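Local atomic coordinates of cytosine-specific methyltransferase (PDB entry 3G7U), a protein that probably transfers a methyl group from S-adenosyl-L-methionine to the C5 position of cytosine in DNA, as a prophage-encoded modification enzyme. Residues E60-K63 and G64-N68; N137-S140 and G141-I145. One frame throughout, in Å; residues are numbered along the deposited sequence.

Interaction 1 (E60-K63 and G64-N68)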
ATOM      1  N   GLU A  60      16.618 -15.947 -14.836  1.00 27.02           N
ATOM      2  CA  GLU A  60      18.060 -16.208 -14.609  1.00 31.09           C
ATOM      3  C   GLU A  60      18.772 -14.989 -14.023  1.00 25.30           C
ATOM      4  O   GLU A  60      19.644 -15.115 -13.163  1.00 26.92           O
ATOM      5  CB  GLU A  60      18.761 -16.645 -15.905  1.00 34.20           C
ATOM      6  CG  GLU A  60      18.705 -18.151 -16.158  1.00 49.55           C
ATOM      7  CD  GLU A  60      19.306 -18.993 -15.004  1.00 56.98           C
ATOM      8  OE1 GLU A  60      20.441 -18.719 -14.543  1.00 61.22           O
ATOM      9  OE2 GLU A  60      18.633 -19.944 -14.560  1.00 59.10           O
ATOM     10  N   ILE A  61      18.381 -13.806 -14.487  1.00 22.65           N
ATOM     11  CA  ILE A  61      18.988 -12.566 -13.990  1.00 21.77           C
ATOM     12  C   ILE A  61      18.626 -12.444 -12.517  1.00 21.76           C
ATOM     13  O   ILE A  61      19.484 -12.170 -11.642  1.00 21.87           O
ATOM     14  CB  ILE A  61      18.488 -11.355 -14.827  1.00 23.87           C
ATOM     15  CG1 ILE A  61      19.144 -11.431 -16.204  1.00 26.02           C
ATOM     16  CG2 ILE A  61      18.867 -10.028 -14.192  1.00 22.99           C
ATOM     17  CD1 ILE A  61      18.640 -10.397 -17.157  1.00 25.05           C
ATOM     18  N   ILE A  62      17.346 -12.662 -12.236  1.00 23.77           N
ATOM     19  CA  ILE A  62      16.877 -12.602 -10.834  1.00 19.62           C
ATOM     20  C   ILE A  62      17.552 -13.601  -9.893  1.00 23.98           C
ATOM     21  O   ILE A  62      17.940 -13.252  -8.773  1.00 21.63           O
ATOM     22  CB  ILE A  62      15.323 -12.672 -10.756  1.00 24.35           C
ATOM     23  CG1 ILE A  62      14.770 -11.338 -11.267  1.00 24.84           C
ATOM     24  CG2 ILE A  62      14.888 -12.891  -9.319  1.00 22.87           C
ATOM     25  CD1 ILE A  62      13.272 -11.331 -11.621  1.00 22.77           C
ATOM     26  N   LYS A  63      17.717 -14.843 -10.345  1.00 24.91           N
ATOM     27  CA  LYS A  63      18.461 -15.835  -9.540  1.00 27.90           C
ATOM     28  C   LYS A  63      19.925 -15.406  -9.338  1.00 25.90           C
ATOM     29  O   LYS A  63      20.489 -15.616  -8.257  1.00 25.95           O
ATOM     30  CB  LYS A  63      18.386 -17.227 -10.194  1.00 28.86           C
ATOM     31  CG  LYS A  63      16.997 -17.870 -10.180  1.00 31.03           C
ATOM     32  CD  LYS A  63      16.890 -18.934 -11.303  1.00 31.85           C
ATOM     33  CE  LYS A  63      15.566 -19.680 -11.258  1.00 35.24           C
ATOM     34  NZ  LYS A  63      15.421 -20.560 -12.468  1.00 41.68           N
ATOM     35  N   GLY A  64      20.493 -14.771 -10.357  1.00 24.97           N
ATOM     36  CA  GLY A  64      21.828 -14.156 -10.310  1.00 26.95           C
ATOM     37  C   GLY A  64      21.969 -13.076  -9.272  1.00 27.06           C
ATOM     38  O   GLY A  64      23.002 -12.961  -8.633  1.00 25.66           O
ATOM     39  N   PHE A  65      20.918 -12.274  -9.081  1.00 21.83           N
ATOM     40  CA  PHE A  65      20.944 -11.266  -8.028  1.00 23.18           C
ATOM     41  C   PHE A  65      21.059 -11.908  -6.675  1.00 27.03           C
ATOM     42  O   PHE A  65      21.771 -11.406  -5.806  1.00 26.58           O
ATOM     43  CB  PHE A  65      19.633 -10.453  -8.013  1.00 20.29           C
ATOM     44  CG  PHE A  65      19.416  -9.544  -9.206  1.00 21.76           C
ATOM     45  CD1 PHE A  65      20.453  -9.121 -10.031  1.00 22.88           C
ATOM     46  CD2 PHE A  65      18.141  -9.041  -9.451  1.00 21.59           C
ATOM     47  CE1 PHE A  65      20.224  -8.272 -11.111  1.00 28.08           C
ATOM     48  CE2 PHE A  65      17.896  -8.165 -10.520  1.00 20.85           C
ATOM     49  CZ  PHE A  65      18.935  -7.766 -11.343  1.00 23.64           C
ATOM     50  N   PHE A  66      20.332 -13.009  -6.464  1.00 26.04           N
ATOM     51  CA  PHE A  66      20.354 -13.662  -5.161  1.00 24.48           C
ATOM     52  C   PHE A  66      21.617 -14.480  -4.902  1.00 25.69           C
ATOM     53  O   PHE A  66      22.043 -14.606  -3.759  1.00 30.34           O
ATOM     54  CB  PHE A  66      19.154 -14.592  -5.032  1.00 26.97           C
ATOM     55  CG  PHE A  66      17.881 -13.881  -4.685  1.00 24.22           C
ATOM     56  CD1 PHE A  66      17.708 -13.303  -3.440  1.00 29.79           C
ATOM     57  CD2 PHE A  66      16.848 -13.840  -5.602  1.00 27.56           C
ATOM     58  CE1 PHE A  66      16.496 -12.651  -3.129  1.00 26.48           C
ATOM     59  CE2 PHE A  66      15.625 -13.206  -5.282  1.00 29.41           C
ATOM     60  CZ  PHE A  66      15.468 -12.624  -4.055  1.00 27.70           C
ATOM     61  N   LYS A  67      22.104 -15.103  -5.967  1.00 26.50           N
ATOM     62  CA  LYS A  67      23.318 -15.975  -5.951  1.00 34.20           C
ATOM     63  C   LYS A  67      23.198 -17.263  -5.144  1.00 36.54           C
ATOM     64  O   LYS A  67      24.169 -17.997  -5.021  1.00 39.77           O
ATOM     65  CB  LYS A  67      24.532 -15.212  -5.421  1.00 32.23           C
ATOM     66  CG  LYS A  67      24.953 -14.061  -6.281  1.00 41.54           C
ATOM     67  CD  LYS A  67      26.284 -13.497  -5.841  1.00 44.96           C
ATOM     68  CE  LYS A  67      26.329 -13.068  -4.387  1.00 51.74           C
ATOM     69  NZ  LYS A  67      26.075 -11.625  -4.216  1.00 51.68           N
ATOM     70  N   ASN A  68      22.032 -17.544  -4.578  1.00 35.40           N
ATOM     71  CA  ASN A  68      21.961 -18.585  -3.567  1.00 36.78           C
ATOM     72  C   ASN A  68      20.786 -19.510  -3.799  1.00 33.58           C
ATOM     73  O   ASN A  68      20.206 -20.021  -2.832  1.00 36.91           O
ATOM     74  CB  ASN A  68      21.891 -17.970  -2.157  1.00 34.53           C
ATOM     75  CG  ASN A  68      20.715 -17.024  -2.007  1.00 38.70           C
ATOM     76  OD1 ASN A  68      19.819 -17.032  -2.835  1.00 34.93           O
ATOM     77  ND2 ASN A  68      20.731 -16.192  -0.977  1.00 37.46           N
TER
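I61 and F65, one helical turn apart, lie alongside each other with their side chains pointing the same way. The touching branch of I61 is its CG2 methyl, which stands anti to the backbone N and meets the far end of the phenyl ring, 3.6 Å from F65 CZ. Nearer the backbone, the same ring has I61 O over one face, displaced toward the rim. That oxygen also accepts the backbone bond from F65 N (2.9 Å to I61 O). The next pair repeats the side-by-side arrangement: I62 CG2 approaches F66 CE2 at 4.1 Å, a looser apolar contact. Both phenylalanines have CG anti to the carbonyl carbon (chi1 -68° for F65 and -80° for F66), a setting that carries each ring back along the helix toward its isoleucine partner. Helix 59-66 packs in this way against the Rossmann-like sheet of the class I methyltransferase fold: F65 reaches M28 and V50, F66 reaches L48 and I6, and I62 also touches I6. Elsewhere on the helix, E60 and K63 form a long salt bridge, with K63 NZ 3.9 Å from E60 OE2 at the end of an extended lysine chain. Along the backbone, G64 N bonds to E60 O at 3.0 Å, whereas the link from F66 N to I62 O is weak. The last turn is closed by K67 N, 2.8 Å from K63 O, just where K67 takes a positive phi (66°) and the chain leaves the helix toward N68.

Interaction 2 (N137-S140 and G141-I145); sequences NLVS and GDYDI
V139 and Y143 meet where helix 129-140 gives way to strand 143-152. V139 CB lies 3.8 Å from Y143 CD2. The carbonyl oxygen of V139 sits at the edge of the phenol ring, in its plane. That oxygen is gripped by two amides. Y143 N comes in almost in line with the carbonyl at 2.9 Å from V139 O, while D142 N, 3.1 Å from V139 O, stands well above the carbonyl plane and so does not use a lone pair. Packing continues through one methyl of the valine: V139 CG2 meets I145 CD1 at 3.8 Å, the two side chains crossing at about a right angle. I145 CD1 also rests against the backbone of S140, 3.8 Å from S140 CA. With CG1 of I145 turned beside its own backbone N (chi1 -62°) and the chain extended beyond, the terminal methyl reaches the helix end. V107 of helix 94-110 touches both V139 and Y143, and the phenol hydroxyl is hydrogen-bonded to P112 O.

The other side of the turn is looser and hydrated. One water bridges L138 O and D142 OD2, lying 2.8 Å from D142 OD2; a second joins L138 O to G141 N through weak bonds. Q111 gives the D142 carboxylate a direct protein partner. The whole forms a tight helix-to-strand connection in the Rossmann-like methyltransferase fold, delivering the chain from helix 129-140 into the edge strand of the central sheet.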
ATOM      1  N   ASN A 137      -2.968 -16.802 -20.270  1.00 45.99           N
ATOM      2  CA  ASN A 137      -2.369 -17.899 -21.030  1.00 49.52           C
ATOM      3  C   ASN A 137      -0.976 -18.301 -20.584  1.00 46.62           C
ATOM      4  O   ASN A 137      -0.630 -19.475 -20.659  1.00 50.98           O
ATOM      5  CB  ASN A 137      -2.283 -17.548 -22.520  1.00 52.00           C
ATOM      6  CG  ASN A 137      -3.619 -17.615 -23.223  1.00 56.76           C
ATOM      7  OD1 ASN A 137      -4.588 -18.177 -22.704  1.00 58.69           O
ATOM      8  ND2 ASN A 137      -3.680 -17.028 -24.417  1.00 60.30           N
ATOM      9  N   LEU A 138      -0.177 -17.327 -20.152  1.00 42.45           N
ATOM     10  CA  LEU A 138       1.208 -17.565 -19.749  1.00 37.90           C
ATOM     11  C   LEU A 138       1.247 -18.362 -18.488  1.00 38.58           C
ATOM     12  O   LEU A 138       2.236 -19.076 -18.206  1.00 38.28           O
ATOM     13  CB  LEU A 138       1.958 -16.255 -19.514  1.00 37.52           C
ATOM     14  CG  LEU A 138       2.551 -15.541 -20.713  1.00 42.10           C
ATOM     15  CD1 LEU A 138       3.220 -14.257 -20.275  1.00 42.76           C
ATOM     16  CD2 LEU A 138       3.548 -16.447 -21.417  1.00 42.85           C
ATOM     17  N   VAL A 139       0.179 -18.255 -17.707  1.00 29.36           N
ATOM     18  CA  VAL A 139       0.166 -18.874 -16.390  1.00 30.52           C
ATOM     19  C   VAL A 139      -0.876 -19.977 -16.201  1.00 28.04           C
ATOM     20  O   VAL A 139      -0.764 -20.747 -15.273  1.00 27.87           O
ATOM     21  CB  VAL A 139       0.119 -17.822 -15.217  1.00 31.83           C
ATOM     22  CG1 VAL A 139       1.395 -17.000 -15.192  1.00 33.06           C
ATOM     23  CG2 VAL A 139      -1.067 -16.900 -15.334  1.00 32.65           C
ATOM     24  N   SER A 140      -1.876 -20.059 -17.072  1.00 31.88           N
ATOM     25  CA  SER A 140      -3.027 -20.972 -16.834  1.00 37.76           C
ATOM     26  C   SER A 140      -2.673 -22.439 -16.950  1.00 39.14           C
ATOM     27  O   SER A 140      -3.378 -23.279 -16.394  1.00 42.32           O
ATOM     28  CB  SER A 140      -4.204 -20.685 -17.775  1.00 37.75           C
ATOM     29  OG  SER A 140      -3.761 -20.638 -19.122  1.00 48.20           O
ATOM     30  N   GLY A 141      -1.589 -22.726 -17.680  1.00 38.48           N
ATOM     31  CA  GLY A 141      -1.013 -24.061 -17.740  1.00 38.59           C
ATOM     32  C   GLY A 141      -0.551 -24.576 -16.397  1.00 37.98           C
ATOM     33  O   GLY A 141      -0.781 -25.741 -16.079  1.00 40.30           O
ATOM     34  N   ASP A 142       0.068 -23.713 -15.586  1.00 33.29           N
ATOM     35  CA  ASP A 142       0.689 -24.142 -14.340  1.00 28.83           C
ATOM     36  C   ASP A 142      -0.024 -23.691 -13.075  1.00 29.52           C
ATOM     37  O   ASP A 142       0.287 -24.142 -11.965  1.00 30.93           O
ATOM     38  CB  ASP A 142       2.136 -23.643 -14.328  1.00 34.40           C
ATOM     39  CG  ASP A 142       2.941 -24.178 -15.506  1.00 42.83           C
ATOM     40  OD1 ASP A 142       3.050 -25.420 -15.630  1.00 44.67           O
ATOM     41  OD2 ASP A 142       3.453 -23.357 -16.301  1.00 42.55           O
ATOM     42  N   TYR A 143      -0.991 -22.779 -13.238  1.00 30.90           N
ATOM     43  CA  TYR A 143      -1.669 -22.185 -12.064  1.00 29.19           C
ATOM     44  C   TYR A 143      -3.192 -22.361 -12.052  1.00 26.00           C
ATOM     45  O   TYR A 143      -3.838 -22.253 -13.084  1.00 31.55           O
ATOM     46  CB  TYR A 143      -1.340 -20.653 -11.989  1.00 26.92           C
ATOM     47  CG  TYR A 143       0.123 -20.463 -11.635  1.00 23.80           C
ATOM     48  CD1 TYR A 143       0.517 -20.439 -10.312  1.00 22.99           C
ATOM     49  CD2 TYR A 143       1.104 -20.385 -12.630  1.00 26.26           C
ATOM     50  CE1 TYR A 143       1.873 -20.343  -9.951  1.00 24.97           C
ATOM     51  CE2 TYR A 143       2.454 -20.263 -12.292  1.00 23.23           C
ATOM     52  CZ  TYR A 143       2.815 -20.260 -10.963  1.00 25.54           C
ATOM     53  OH  TYR A 143       4.130 -20.171 -10.629  1.00 28.43           O
ATOM     54  N   ASP A 144      -3.725 -22.584 -10.865  1.00 29.35           N
ATOM     55  CA  ASP A 144      -5.159 -22.411 -10.584  1.00 32.23           C
ATOM     56  C   ASP A 144      -5.379 -20.906 -10.354  1.00 31.99           C
ATOM     57  O   ASP A 144      -4.936 -20.374  -9.355  1.00 30.89           O
ATOM     58  CB  ASP A 144      -5.518 -23.187  -9.325  1.00 33.20           C
ATOM     59  CG  ASP A 144      -5.523 -24.715  -9.552  1.00 42.96           C
ATOM     60  OD1 ASP A 144      -5.852 -25.147 -10.684  1.00 41.64           O
ATOM     61  OD2 ASP A 144      -5.188 -25.465  -8.599  1.00 44.52           O
ATOM     62  N   ILE A 145      -6.040 -20.262 -11.304  1.00 32.49           N
ATOM     63  CA  ILE A 145      -6.216 -18.808 -11.313  1.00 30.96           C
ATOM     64  C   ILE A 145      -7.596 -18.528 -10.703  1.00 31.49           C
ATOM     65  O   ILE A 145      -8.589 -19.112 -11.127  1.00 29.87           O
ATOM     66  CB  ILE A 145      -6.083 -18.251 -12.737  1.00 32.06           C
ATOM     67  CG1 ILE A 145      -4.675 -18.534 -13.277  1.00 29.01           C
ATOM     68  CG2 ILE A 145      -6.323 -16.733 -12.760  1.00 33.91           C
ATOM     69  CD1 ILE A 145      -4.532 -18.231 -14.745  1.00 35.55           C
TER
HETATM   70  O   HOH W   1       3.476 -20.605 -16.497  1.00 43.15           O
HETATM   71  O   HOH W   2       1.030 -21.692 -18.637  1.00 54.75           O

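Following the chain from the N terminus, interaction 1 comes first, along nearly the whole of helix 59-66 and the first residues that lead toward strand 74-77. Interaction 2 follows later, at the turn from helix 129-140 into strand 143-152. Each is local to a continuous run of chain and neither closes a long loop; the two stand in series, without nesting or crossing. The centres of interactions 1 and 2 are about 24 Å apart and their nearest atoms about 11 Å apart. The central seven-stranded sheet relates them: residues 60-68 pack on strands 4-8, 25-30 and 48-50, whereas residues 137-145 pack on helix 94-110 and lead into strand 143-152, outermost at the other edge, beside strand 163-171.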